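Local atomic coordinates of phosphoribosylaminoimidazole carboxylase, ATPase subunit (Thermotoga maritima, PDB entry 3AX6), a protein that probably catalyses the ATP-dependent conversion of 5-aminoimidazole ribonucleotide and bicarbonate to N5-carboxyaminoimidazole ribonucleotide, a step of de novo purine biosynthesis. Residues A[183-188]-A[282-287]; A[2-7]-A[65-70]; A[300-305]-A[345-350]. One frame throughout, in Å; residues are numbered along the deposited sequence.

Contact 1. Residues A[183-188]-A[282-287]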
ATOM      1  N   ALA A 183       7.727 -16.450  -6.468  1.00 10.77           N
ATOM      2  CA  ALA A 183       8.779 -16.118  -5.522  1.00 12.43           C
ATOM      3  C   ALA A 183       9.303 -17.378  -4.863  1.00 13.02           C
ATOM      4  O   ALA A 183       8.568 -18.358  -4.694  1.00 12.81           O
ATOM      5  CB  ALA A 183       8.246 -15.164  -4.468  1.00 10.55           C
ATOM      6  N   ARG A 184      10.576 -17.346  -4.487  1.00 13.32           N
ATOM      7  CA  ARG A 184      11.199 -18.486  -3.841  1.00 14.55           C
ATOM      8  C   ARG A 184      12.206 -18.029  -2.789  1.00 15.52           C
ATOM      9  O   ARG A 184      12.930 -17.048  -2.989  1.00 15.61           O
ATOM     10  CB  ARG A 184      11.890 -19.370  -4.892  1.00 12.35           C
ATOM     11  CG  ARG A 184      12.583 -20.607  -4.333  1.00 13.77           C
ATOM     12  CD  ARG A 184      13.135 -21.483  -5.461  1.00 16.16           C
ATOM     13  NE  ARG A 184      13.847 -22.675  -4.986  1.00 15.41           N
ATOM     14  CZ  ARG A 184      15.035 -22.656  -4.381  1.00 15.09           C
ATOM     15  NH1 ARG A 184      15.666 -21.505  -4.164  1.00 11.49           N
ATOM     16  NH2 ARG A 184      15.601 -23.793  -4.006  1.00 12.12           N
ATOM     17  N   ASN A 185      12.222 -18.765  -1.677  1.00 16.47           N
ATOM     18  CA  ASN A 185      13.106 -18.574  -0.519  1.00 18.25           C
ATOM     19  C   ASN A 185      14.389 -19.342  -0.737  1.00 18.16           C
ATOM     20  O   ASN A 185      14.473 -20.170  -1.636  1.00 18.35           O
ATOM     21  CB  ASN A 185      12.487 -19.192   0.735  1.00 19.65           C
ATOM     22  CG  ASN A 185      11.724 -18.212   1.537  1.00 24.33           C
ATOM     23  OD1 ASN A 185      11.106 -18.569   2.540  1.00 25.94           O
ATOM     24  ND2 ASN A 185      11.759 -16.952   1.116  1.00 27.15           N
ATOM     25  N   GLU A 186      15.374 -19.097   0.117  1.00 19.70           N
ATOM     26  CA  GLU A 186      16.614 -19.844   0.027  1.00 21.56           C
ATOM     27  C   GLU A 186      16.307 -21.209   0.651  1.00 20.65           C
ATOM     28  O   GLU A 186      16.934 -22.212   0.317  1.00 21.41           O
ATOM     29  CB  GLU A 186      17.740 -19.142   0.782  1.00 22.62           C
ATOM     30  CG  GLU A 186      19.110 -19.720   0.473  1.00 28.01           C
ATOM     31  CD  GLU A 186      20.233 -18.737   0.737  1.00 31.80           C
ATOM     32  OE1 GLU A 186      21.392 -19.042   0.386  1.00 34.15           O
ATOM     33  OE2 GLU A 186      19.961 -17.654   1.296  1.00 34.92           O
ATOM     34  N   LYS A 187      15.318 -21.234   1.545  1.00 19.48           N
ATOM     35  CA  LYS A 187      14.883 -22.465   2.207  1.00 18.72           C
ATOM     36  C   LYS A 187      14.201 -23.382   1.196  1.00 18.50           C
ATOM     37  O   LYS A 187      14.034 -24.578   1.435  1.00 19.45           O
ATOM     38  CB  LYS A 187      13.887 -22.153   3.333  1.00 19.30           C
ATOM     39  CG  LYS A 187      14.501 -21.745   4.665  1.00 21.91           C
ATOM     40  CD  LYS A 187      13.415 -21.344   5.661  1.00 22.71           C
ATOM     41  CE  LYS A 187      13.926 -21.346   7.093  1.00 23.80           C
ATOM     42  NZ  LYS A 187      15.134 -20.499   7.270  1.00 26.61           N
ATOM     43  N   GLY A 188      13.784 -22.809   0.071  1.00 18.56           N
ATOM     44  CA  GLY A 188      13.131 -23.603  -0.952  1.00 17.38           C
ATOM     45  C   GLY A 188      11.626 -23.426  -1.038  1.00 16.73           C
ATOM     46  O   GLY A 188      10.987 -24.006  -1.915  1.00 16.37           O
ATOM     47  N   ILE A 282      10.533  -8.976  -0.671  1.00  8.52           N
ATOM     48  CA  ILE A 282      11.264  -8.729   0.567  1.00  9.09           C
ATOM     49  C   ILE A 282      11.282 -10.004   1.396  1.00  9.41           C
ATOM     50  O   ILE A 282      12.326 -10.398   1.920  1.00 11.40           O
ATOM     51  CB  ILE A 282      10.622  -7.599   1.414  1.00  9.51           C
ATOM     52  CG1 ILE A 282      10.574  -6.293   0.614  1.00  9.93           C
ATOM     53  CG2 ILE A 282      11.423  -7.395   2.698  1.00  9.20           C
ATOM     54  CD1 ILE A 282      11.908  -5.862   0.044  1.00  9.65           C
ATOM     55  N   ARG A 283      10.127 -10.649   1.515  1.00  8.42           N
ATOM     56  CA  ARG A 283      10.046 -11.896   2.272  1.00 10.05           C
ATOM     57  C   ARG A 283      11.033 -12.926   1.725  1.00 10.71           C
ATOM     58  O   ARG A 283      11.747 -13.572   2.488  1.00 10.70           O
ATOM     59  CB  ARG A 283       8.638 -12.504   2.209  1.00  8.66           C
ATOM     60  CG  ARG A 283       7.538 -11.756   2.975  1.00 10.23           C
ATOM     61  CD  ARG A 283       6.327 -12.672   3.105  1.00 10.69           C
ATOM     62  NE  ARG A 283       5.106 -12.000   3.527  1.00 10.01           N
ATOM     63  CZ  ARG A 283       4.229 -12.532   4.372  1.00 13.78           C
ATOM     64  NH1 ARG A 283       4.451 -13.739   4.883  1.00 13.80           N
ATOM     65  NH2 ARG A 283       3.130 -11.868   4.704  1.00 13.95           N
ATOM     66  N   ALA A 284      11.081 -13.065   0.402  1.00  9.99           N
ATOM     67  CA  ALA A 284      11.956 -14.045  -0.214  1.00 11.42           C
ATOM     68  C   ALA A 284      13.446 -13.769  -0.041  1.00 12.61           C
ATOM     69  O   ALA A 284      14.213 -14.678   0.285  1.00 12.41           O
ATOM     70  CB  ALA A 284      11.616 -14.195  -1.692  1.00  9.98           C
ATOM     71  N   ILE A 285      13.874 -12.529  -0.245  1.00 13.16           N
ATOM     72  CA  ILE A 285      15.300 -12.253  -0.109  1.00 15.10           C
ATOM     73  C   ILE A 285      15.758 -12.258   1.349  1.00 16.73           C
ATOM     74  O   ILE A 285      16.957 -12.363   1.624  1.00 18.48           O
ATOM     75  CB  ILE A 285      15.697 -10.918  -0.770  1.00 12.68           C
ATOM     76  CG1 ILE A 285      15.152  -9.738   0.034  1.00 12.32           C
ATOM     77  CG2 ILE A 285      15.185 -10.890  -2.201  1.00 12.93           C
ATOM     78  CD1 ILE A 285      15.597  -8.383  -0.505  1.00  7.45           C
HETATM   79  N   MSE A 286      14.811 -12.144   2.277  1.00 16.00           N
HETATM   80  CA  MSE A 286      15.147 -12.174   3.701  1.00 16.56           C
HETATM   81  C   MSE A 286      14.922 -13.583   4.258  1.00 14.89           C
HETATM   82  O   MSE A 286      14.967 -13.796   5.466  1.00 16.37           O
HETATM   83  CB  MSE A 286      14.296 -11.169   4.493  1.00 16.57           C
HETATM   84  CG  MSE A 286      14.500  -9.708   4.116  1.00 17.26           C
HETATM   85 SE   MSE A 286      16.358  -9.197   4.034  1.00 22.13          SE
HETATM   86  CE  MSE A 286      16.831  -9.498   5.861  1.00 13.64           C
ATOM     87  N   ASN A 287      14.672 -14.535   3.362  1.00 13.88           N
ATOM     88  CA  ASN A 287      14.441 -15.928   3.733  1.00 13.86           C
ATOM     89  C   ASN A 287      13.422 -16.063   4.862  1.00 14.73           C
ATOM     90  O   ASN A 287      13.646 -16.773   5.842  1.00 16.04           O
ATOM     91  CB  ASN A 287      15.763 -16.598   4.124  1.00 15.79           C
ATOM     92  CG  ASN A 287      15.776 -18.094   3.816  1.00 17.26           C
ATOM     93  OD1 ASN A 287      15.101 -18.557   2.901  1.00 17.80           O
ATOM     94  ND2 ASN A 287      16.560 -18.846   4.573  1.00 16.54           N
TER
HETATM   95  O   HOH W   1      16.128 -16.475   1.096  1.00 15.43           O
HETATM   96  O   HOH W   2      15.237 -17.271   8.126  1.00 35.91           O
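Asn287 reaches from the end of one helix into the turn 185-188, where its OD1 accepts two consecutive backbone N-H groups. Lys187 N lies in the amide's carbonyl plane, on a lone pair, 3.0 Å from Asn287 OD1. Glu186 N is closer, 2.8 Å from Asn287 OD1, but stands above that plane. With its CG roughly anti to the backbone N (chi1 -150°), the Asn287 side chain is carried over to the turn. Here the fit is close: CB of Glu186 touches Asn287 OD1, and CB of Ala284 rests on the carbonyl of Arg184, 3.4 Å from its O. A water bridges the same part, accepting from Glu186 N and donating to Ala284 O.

The exposed side, at Lys187, is looser. Its chain crosses Asn287 at about a right angle, CG 3.6 Å from Asn287 ND2, and a second water donates to Asn287 O and accepts a weak bond from Lys187 NZ. The neighbouring Glu186 carboxylate is tied to Lys87. A leucine in place of Asn287 would probably leave Lys187 N without its acceptor and Glu186 N with a water alone, freeing the turn to shift.

Asn287, at positive phi, is the C-prime residue of a Schellman motif ending helix 277-285, and its side chain holds the hairpin turn between strands 174-184 and 190-198.

Contact 2. Residues A[2-7]-A[65-70]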
ATOM      1  N   LYS A   2      17.824  -5.091  10.667  1.00 35.95           N
ATOM      2  CA  LYS A   2      18.631  -5.522   9.525  1.00 32.34           C
ATOM      3  C   LYS A   2      18.570  -4.491   8.407  1.00 28.37           C
ATOM      4  O   LYS A   2      17.593  -3.755   8.284  1.00 26.60           O
ATOM      5  CB  LYS A   2      18.150  -6.879   8.999  1.00 33.57           C
ATOM      6  CG  LYS A   2      18.346  -8.026   9.976  1.00 35.88           C
ATOM      7  CD  LYS A   2      17.901  -9.354   9.373  1.00 40.34           C
ATOM      8  CE  LYS A   2      18.114 -10.513  10.345  1.00 42.51           C
ATOM      9  NZ  LYS A   2      17.737 -11.833   9.750  1.00 44.76           N
ATOM     10  N   LYS A   3      19.621  -4.446   7.594  1.00 25.59           N
ATOM     11  CA  LYS A   3      19.700  -3.496   6.494  1.00 22.42           C
ATOM     12  C   LYS A   3      19.603  -4.165   5.132  1.00 19.92           C
ATOM     13  O   LYS A   3      20.221  -5.198   4.888  1.00 19.12           O
ATOM     14  CB  LYS A   3      21.010  -2.711   6.576  1.00 24.77           C
ATOM     15  CG  LYS A   3      21.204  -1.933   7.877  1.00 28.82           C
ATOM     16  CD  LYS A   3      22.552  -1.213   7.905  1.00 30.68           C
ATOM     17  CE  LYS A   3      22.777  -0.477   9.224  1.00 31.53           C
ATOM     18  NZ  LYS A   3      21.801   0.627   9.424  1.00 32.95           N
ATOM     19  N   ILE A   4      18.814  -3.569   4.247  1.00 17.88           N
ATOM     20  CA  ILE A   4      18.649  -4.078   2.891  1.00 13.79           C
ATOM     21  C   ILE A   4      19.170  -3.027   1.916  1.00 13.89           C
ATOM     22  O   ILE A   4      18.758  -1.864   1.959  1.00 14.21           O
ATOM     23  CB  ILE A   4      17.164  -4.362   2.561  1.00 12.26           C
ATOM     24  CG1 ILE A   4      16.644  -5.517   3.423  1.00  9.56           C
ATOM     25  CG2 ILE A   4      17.014  -4.696   1.081  1.00 10.30           C
ATOM     26  CD1 ILE A   4      15.172  -5.802   3.246  1.00  6.58           C
ATOM     27  N   GLY A   5      20.089  -3.437   1.051  1.00 11.90           N
ATOM     28  CA  GLY A   5      20.637  -2.526   0.069  1.00 12.72           C
ATOM     29  C   GLY A   5      19.924  -2.753  -1.251  1.00 14.76           C
ATOM     30  O   GLY A   5      19.705  -3.903  -1.654  1.00 13.52           O
ATOM     31  N   ILE A   6      19.551  -1.666  -1.920  1.00 13.94           N
ATOM     32  CA  ILE A   6      18.849  -1.770  -3.193  1.00 14.33           C
ATOM     33  C   ILE A   6      19.540  -0.970  -4.291  1.00 14.75           C
ATOM     34  O   ILE A   6      19.689   0.243  -4.184  1.00 16.85           O
ATOM     35  CB  ILE A   6      17.388  -1.264  -3.079  1.00 13.57           C
ATOM     36  CG1 ILE A   6      16.653  -2.014  -1.969  1.00 12.82           C
ATOM     37  CG2 ILE A   6      16.661  -1.472  -4.403  1.00 13.49           C
ATOM     38  CD1 ILE A   6      15.219  -1.564  -1.787  1.00 12.40           C
ATOM     39  N   ILE A   7      19.964  -1.660  -5.344  1.00 16.12           N
ATOM     40  CA  ILE A   7      20.617  -1.014  -6.479  1.00 14.53           C
ATOM     41  C   ILE A   7      19.522  -0.668  -7.484  1.00 14.23           C
ATOM     42  O   ILE A   7      18.915  -1.557  -8.078  1.00 14.15           O
ATOM     43  CB  ILE A   7      21.648  -1.956  -7.148  1.00 14.30           C
ATOM     44  CG1 ILE A   7      22.726  -2.343  -6.129  1.00 15.00           C
ATOM     45  CG2 ILE A   7      22.270  -1.275  -8.369  1.00 12.30           C
ATOM     46  CD1 ILE A   7      23.655  -3.463  -6.581  1.00 13.78           C
ATOM     47  N   VAL A  65      21.566  -7.828   3.348  1.00 15.30           N
ATOM     48  CA  VAL A  65      21.071  -8.430   2.121  1.00 13.03           C
ATOM     49  C   VAL A  65      20.957  -7.344   1.077  1.00 14.09           C
ATOM     50  O   VAL A  65      20.471  -6.248   1.369  1.00 14.16           O
ATOM     51  CB  VAL A  65      19.679  -9.066   2.306  1.00 11.70           C
ATOM     52  CG1 VAL A  65      19.080  -9.387   0.946  1.00 11.81           C
ATOM     53  CG2 VAL A  65      19.790 -10.343   3.137  1.00  9.24           C
ATOM     54  N   THR A  66      21.409  -7.647  -0.134  1.00 11.67           N
ATOM     55  CA  THR A  66      21.343  -6.694  -1.225  1.00 11.28           C
ATOM     56  C   THR A  66      20.564  -7.281  -2.399  1.00 13.53           C
ATOM     57  O   THR A  66      20.650  -8.488  -2.701  1.00 11.47           O
ATOM     58  CB  THR A  66      22.753  -6.301  -1.705  1.00 11.00           C
ATOM     59  OG1 THR A  66      23.487  -5.762  -0.608  1.00 12.42           O
ATOM     60  CG2 THR A  66      22.681  -5.246  -2.804  1.00  8.85           C
ATOM     61  N   THR A  67      19.797  -6.412  -3.052  1.00 14.07           N
ATOM     62  CA  THR A  67      18.997  -6.791  -4.204  1.00 13.60           C
ATOM     63  C   THR A  67      19.022  -5.635  -5.204  1.00 14.01           C
ATOM     64  O   THR A  67      19.710  -4.639  -4.986  1.00 13.88           O
ATOM     65  CB  THR A  67      17.552  -7.121  -3.781  1.00 13.41           C
ATOM     66  OG1 THR A  67      16.803  -7.549  -4.926  1.00 15.51           O
ATOM     67  CG2 THR A  67      16.892  -5.909  -3.136  1.00  9.37           C
ATOM     68  N   TYR A  68      18.269  -5.752  -6.291  1.00 15.57           N
ATOM     69  CA  TYR A  68      18.278  -4.714  -7.314  1.00 16.97           C
ATOM     70  C   TYR A  68      16.950  -4.569  -8.054  1.00 17.32           C
ATOM     71  O   TYR A  68      16.124  -5.483  -8.045  1.00 15.96           O
ATOM     72  CB  TYR A  68      19.412  -5.014  -8.298  1.00 16.71           C
ATOM     73  CG  TYR A  68      19.577  -6.494  -8.605  1.00 18.12           C
ATOM     74  CD1 TYR A  68      18.822  -7.113  -9.604  1.00 18.88           C
ATOM     75  CD2 TYR A  68      20.471  -7.283  -7.875  1.00 17.44           C
ATOM     76  CE1 TYR A  68      18.954  -8.483  -9.869  1.00 17.07           C
ATOM     77  CE2 TYR A  68      20.607  -8.648  -8.127  1.00 17.91           C
ATOM     78  CZ  TYR A  68      19.845  -9.243  -9.125  1.00 18.80           C
ATOM     79  OH  TYR A  68      19.958 -10.597  -9.360  1.00 15.36           O
ATOM     80  N   ASP A  69      16.748  -3.418  -8.694  1.00 17.12           N
ATOM     81  CA  ASP A  69      15.506  -3.176  -9.423  1.00 18.62           C
ATOM     82  C   ASP A  69      15.697  -3.093 -10.934  1.00 17.60           C
ATOM     83  O   ASP A  69      14.770  -2.742 -11.661  1.00 17.48           O
ATOM     84  CB  ASP A  69      14.802  -1.900  -8.909  1.00 19.66           C
ATOM     85  CG  ASP A  69      15.316  -0.627  -9.560  1.00 20.94           C
ATOM     86  OD1 ASP A  69      14.598   0.391  -9.519  1.00 21.89           O
ATOM     87  OD2 ASP A  69      16.432  -0.626 -10.109  1.00 25.48           O
ATOM     88  N   LEU A  70      16.901  -3.417 -11.399  1.00 17.54           N
ATOM     89  CA  LEU A  70      17.203  -3.408 -12.829  1.00 18.72           C
ATOM     90  C   LEU A  70      18.319  -4.410 -13.117  1.00 19.78           C
ATOM     91  O   LEU A  70      19.029  -4.834 -12.208  1.00 19.53           O
ATOM     92  CB  LEU A  70      17.626  -2.007 -13.297  1.00 17.36           C
ATOM     93  CG  LEU A  70      19.064  -1.541 -13.052  1.00 17.24           C
ATOM     94  CD1 LEU A  70      19.327  -0.273 -13.851  1.00 15.09           C
ATOM     95  CD2 LEU A  70      19.297  -1.311 -11.573  1.00 15.33           C
TER
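Ile6 and Thr67 lie side by side on parallel strands and point the same way, with Ile6 CG1 4.1 Å from Thr67 CG2. The threonine is turned so that OG1 is anti to its own backbone N (chi1 -177°), which leaves the methyl facing the isoleucine. OG1 is hydrogen-bonded to His89 O and His281 NE2, so one small side chain serves an apolar neighbour and two polar ones. Ile4 and Val65 share this face, beneath helices 11-22 and 277-285.

On the other face, CB of Ile7 meets CB of Tyr68 at 4.0 Å, and the phenol runs off to bond Pro90 O. CD2 of Leu70 comes to CG2 of Ile7, 4.4 Å away. Gly5 offers no side chain beside Thr66, whose CG2 lies 3.5 Å from Gly5 O. Helix 53-61 covers Thr66 and Ile7.

Between the faces the backbones bond in parallel register. Gly5 N donates to Val65 O at 2.9 Å, Gly5 O accepts from Thr67 N, and Ile7 is gripped through both N and O, by Thr67 O and Asp69 N.

The chemistry is that of a Rossmann-like strand pair: backbone polarity is spent within the sheet, mostly apolar groups line both faces, the Thr67 and Tyr68 hydroxyls bond outside the pair, and Asp69 OD1 accepts from Gly13 N in helix 11-22 and weakly from Gly10 N, consistent with bracing the glycine-rich turn and that helix.

Contact 3. Residues A[300-305]-A[345-350]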
ATOM      1  N   VAL A 300      -7.677  -5.484 -13.881  1.00  9.05           N
ATOM      2  CA  VAL A 300      -7.099  -5.076 -15.147  1.00  9.42           C
ATOM      3  C   VAL A 300      -6.229  -3.861 -14.845  1.00  9.21           C
ATOM      4  O   VAL A 300      -6.700  -2.877 -14.280  1.00  6.10           O
ATOM      5  CB  VAL A 300      -8.195  -4.708 -16.170  1.00 10.17           C
ATOM      6  CG1 VAL A 300      -7.560  -4.214 -17.469  1.00  8.96           C
ATOM      7  CG2 VAL A 300      -9.066  -5.936 -16.445  1.00  8.04           C
HETATM    8  N   MSE A 301      -4.947  -3.959 -15.178  1.00 11.32           N
HETATM    9  CA  MSE A 301      -4.018  -2.859 -14.947  1.00 12.17           C
HETATM   10  C   MSE A 301      -3.611  -2.268 -16.283  1.00 13.11           C
HETATM   11  O   MSE A 301      -3.348  -3.002 -17.244  1.00 13.62           O
HETATM   12  CB  MSE A 301      -2.766  -3.337 -14.211  1.00 13.17           C
HETATM   13  CG  MSE A 301      -1.761  -2.221 -13.965  1.00 18.24           C
HETATM   14 SE   MSE A 301       0.049  -2.687 -14.485  1.00 28.23          SE
HETATM   15  CE  MSE A 301      -0.087  -2.383 -16.386  1.00 26.24           C
ATOM     16  N   VAL A 302      -3.566  -0.941 -16.335  1.00 12.32           N
ATOM     17  CA  VAL A 302      -3.189  -0.217 -17.545  1.00 11.77           C
ATOM     18  C   VAL A 302      -2.098   0.794 -17.213  1.00 12.99           C
ATOM     19  O   VAL A 302      -2.203   1.538 -16.233  1.00 10.35           O
ATOM     20  CB  VAL A 302      -4.399   0.555 -18.159  1.00 11.99           C
ATOM     21  CG1 VAL A 302      -3.936   1.412 -19.325  1.00  9.61           C
ATOM     22  CG2 VAL A 302      -5.466  -0.412 -18.621  1.00 10.83           C
ATOM     23  N   ASN A 303      -1.057   0.826 -18.040  1.00 13.44           N
ATOM     24  CA  ASN A 303       0.042   1.756 -17.837  1.00 14.93           C
ATOM     25  C   ASN A 303      -0.326   3.153 -18.295  1.00 13.62           C
ATOM     26  O   ASN A 303      -1.012   3.330 -19.292  1.00 14.25           O
ATOM     27  CB  ASN A 303       1.295   1.307 -18.605  1.00 16.23           C
ATOM     28  CG  ASN A 303       1.953   0.097 -17.987  1.00 17.86           C
ATOM     29  OD1 ASN A 303       2.217   0.067 -16.789  1.00 16.44           O
ATOM     30  ND2 ASN A 303       2.232  -0.910 -18.809  1.00 20.25           N
ATOM     31  N   LEU A 304       0.122   4.146 -17.542  1.00 14.95           N
ATOM     32  CA  LEU A 304      -0.114   5.530 -17.903  1.00 16.31           C
ATOM     33  C   LEU A 304       1.220   6.031 -18.423  1.00 17.99           C
ATOM     34  O   LEU A 304       2.210   6.029 -17.693  1.00 18.96           O
ATOM     35  CB  LEU A 304      -0.528   6.353 -16.686  1.00 15.63           C
ATOM     36  CG  LEU A 304      -1.982   6.278 -16.233  1.00 15.25           C
ATOM     37  CD1 LEU A 304      -2.182   7.222 -15.068  1.00 15.60           C
ATOM     38  CD2 LEU A 304      -2.901   6.666 -17.375  1.00 16.06           C
ATOM     39  N   LEU A 305       1.252   6.433 -19.690  1.00 18.62           N
ATOM     40  CA  LEU A 305       2.474   6.939 -20.300  1.00 19.13           C
ATOM     41  C   LEU A 305       2.245   8.391 -20.677  1.00 18.60           C
ATOM     42  O   LEU A 305       1.116   8.801 -20.930  1.00 19.40           O
ATOM     43  CB  LEU A 305       2.822   6.148 -21.568  1.00 20.93           C
ATOM     44  CG  LEU A 305       2.897   4.619 -21.536  1.00 21.92           C
ATOM     45  CD1 LEU A 305       3.272   4.126 -22.924  1.00 22.20           C
ATOM     46  CD2 LEU A 305       3.920   4.144 -20.520  1.00 22.49           C
ATOM     47  N   GLY A 345       3.052   6.052 -14.605  1.00 16.97           N
ATOM     48  CA  GLY A 345       2.267   5.383 -13.585  1.00 14.13           C
ATOM     49  C   GLY A 345       1.343   4.351 -14.189  1.00 12.67           C
ATOM     50  O   GLY A 345       1.515   3.945 -15.343  1.00 11.78           O
ATOM     51  N   HIS A 346       0.377   3.903 -13.400  1.00  9.02           N
ATOM     52  CA  HIS A 346      -0.599   2.942 -13.874  1.00  9.51           C
ATOM     53  C   HIS A 346      -1.880   3.120 -13.077  1.00 10.74           C
ATOM     54  O   HIS A 346      -1.887   3.791 -12.041  1.00 10.30           O
ATOM     55  CB  HIS A 346      -0.079   1.490 -13.734  1.00 11.78           C
ATOM     56  CG  HIS A 346       0.019   0.994 -12.318  1.00 11.57           C
ATOM     57  ND1 HIS A 346       1.151   1.153 -11.547  1.00 12.30           N
ATOM     58  CD2 HIS A 346      -0.872   0.332 -11.541  1.00 14.19           C
ATOM     59  CE1 HIS A 346       0.953   0.612 -10.357  1.00 12.53           C
ATOM     60  NE2 HIS A 346      -0.267   0.107 -10.326  1.00 10.74           N
ATOM     61  N   PHE A 347      -2.972   2.564 -13.587  1.00  8.51           N
ATOM     62  CA  PHE A 347      -4.233   2.611 -12.885  1.00 10.02           C
ATOM     63  C   PHE A 347      -4.783   1.203 -12.979  1.00 11.40           C
ATOM     64  O   PHE A 347      -4.434   0.456 -13.896  1.00 13.65           O
ATOM     65  CB  PHE A 347      -5.184   3.681 -13.466  1.00 10.01           C
ATOM     66  CG  PHE A 347      -5.746   3.364 -14.826  1.00 10.14           C
ATOM     67  CD1 PHE A 347      -6.836   2.511 -14.966  1.00  8.72           C
ATOM     68  CD2 PHE A 347      -5.223   3.976 -15.964  1.00  8.07           C
ATOM     69  CE1 PHE A 347      -7.402   2.278 -16.216  1.00  9.94           C
ATOM     70  CE2 PHE A 347      -5.777   3.752 -17.219  1.00  9.65           C
ATOM     71  CZ  PHE A 347      -6.868   2.906 -17.352  1.00 11.37           C
ATOM     72  N   THR A 348      -5.604   0.822 -12.009  1.00 11.79           N
ATOM     73  CA  THR A 348      -6.164  -0.519 -11.966  1.00 12.00           C
ATOM     74  C   THR A 348      -7.669  -0.476 -11.777  1.00 12.04           C
ATOM     75  O   THR A 348      -8.204   0.420 -11.128  1.00 10.95           O
ATOM     76  CB  THR A 348      -5.558  -1.324 -10.807  1.00 14.19           C
ATOM     77  OG1 THR A 348      -4.134  -1.394 -10.961  1.00 16.76           O
ATOM     78  CG2 THR A 348      -6.115  -2.727 -10.790  1.00 17.47           C
ATOM     79  N   VAL A 349      -8.349  -1.453 -12.355  1.00 11.98           N
ATOM     80  CA  VAL A 349      -9.790  -1.530 -12.240  1.00 12.54           C
ATOM     81  C   VAL A 349     -10.136  -2.912 -11.721  1.00 14.87           C
ATOM     82  O   VAL A 349      -9.997  -3.906 -12.445  1.00 15.32           O
ATOM     83  CB  VAL A 349     -10.468  -1.308 -13.610  1.00 12.45           C
ATOM     84  CG1 VAL A 349     -11.943  -1.633 -13.522  1.00 10.17           C
ATOM     85  CG2 VAL A 349     -10.270   0.136 -14.055  1.00 10.45           C
ATOM     86  N   VAL A 350     -10.563  -2.982 -10.460  1.00 14.43           N
ATOM     87  CA  VAL A 350     -10.935  -4.262  -9.870  1.00 15.10           C
ATOM     88  C   VAL A 350     -12.439  -4.447  -9.973  1.00 15.57           C
ATOM     89  O   VAL A 350     -13.208  -3.509  -9.757  1.00 14.79           O
ATOM     90  CB  VAL A 350     -10.493  -4.368  -8.387  1.00 15.20           C
ATOM     91  CG1 VAL A 350      -8.978  -4.342  -8.304  1.00 13.77           C
ATOM     92  CG2 VAL A 350     -11.086  -3.230  -7.567  1.00 15.55           C
TER
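Leu304 N gives Gly345 O the shortest polar bond here, 2.6 Å and nearly straight (167°), from above the carbonyl plane. Further along, Phe347 N bonds Val302 O at 2.9 Å and Val302 N returns a straight bond (173°) to Phe347 O, an antiparallel hydrogen-bonded pair to which His346 CA adds a CH contact with Val302 O.

Above that pair the side chains of Val302 and Phe347 point the same way, and CB of the valine sits over one face of the ring, 3.8 Å from its centroid, in a CH-pi contact. The ring reaches this place because CG lies between the backbone N and carbonyl carbon (chi1 71°). Leu304 CD2 meets the same ring at its edge, 3.8 Å from Phe347 CD2. On the reverse face the selenomethionine Met301 crosses His346 at about a right angle, its CG 3.6 Å from His346 CD2. That imidazole is stacked with His267 and bonded through ND1 to Tyr333 OH.

Both strands are interior to a large antiparallel sheet: strand 299-305 has strand 209-212 on its far side, strand 343-350 has strand 328-332, and helix 354-364 packs on the face that carries Val300 and Val349.

Contact 2 closes before contact 1 opens, and contact 3 follows. Contacts 1 and 2 are neighbours, their centres 14 Å apart: helix 277-285 and Met286 just after it rest on strands 3-7 and 65-68, with Met286 SE 3.7 Å from Ile4 CD1. The parallel sheet of the preATP-grasp domain thus meets the helix whose end holds the hairpin of contact 1. Contact 3 lies farther off, 28 Å from contact 1 and 26 Å from contact 2 between centres. Yet strands 174-184, 299-305 and 343-350 belong to one antiparallel sheet, so the ATP-grasp and C-terminal parts are joined through a shared sheet, and the N-terminal part largely through helix 277-285, with Glu186 to Lys87 beside it.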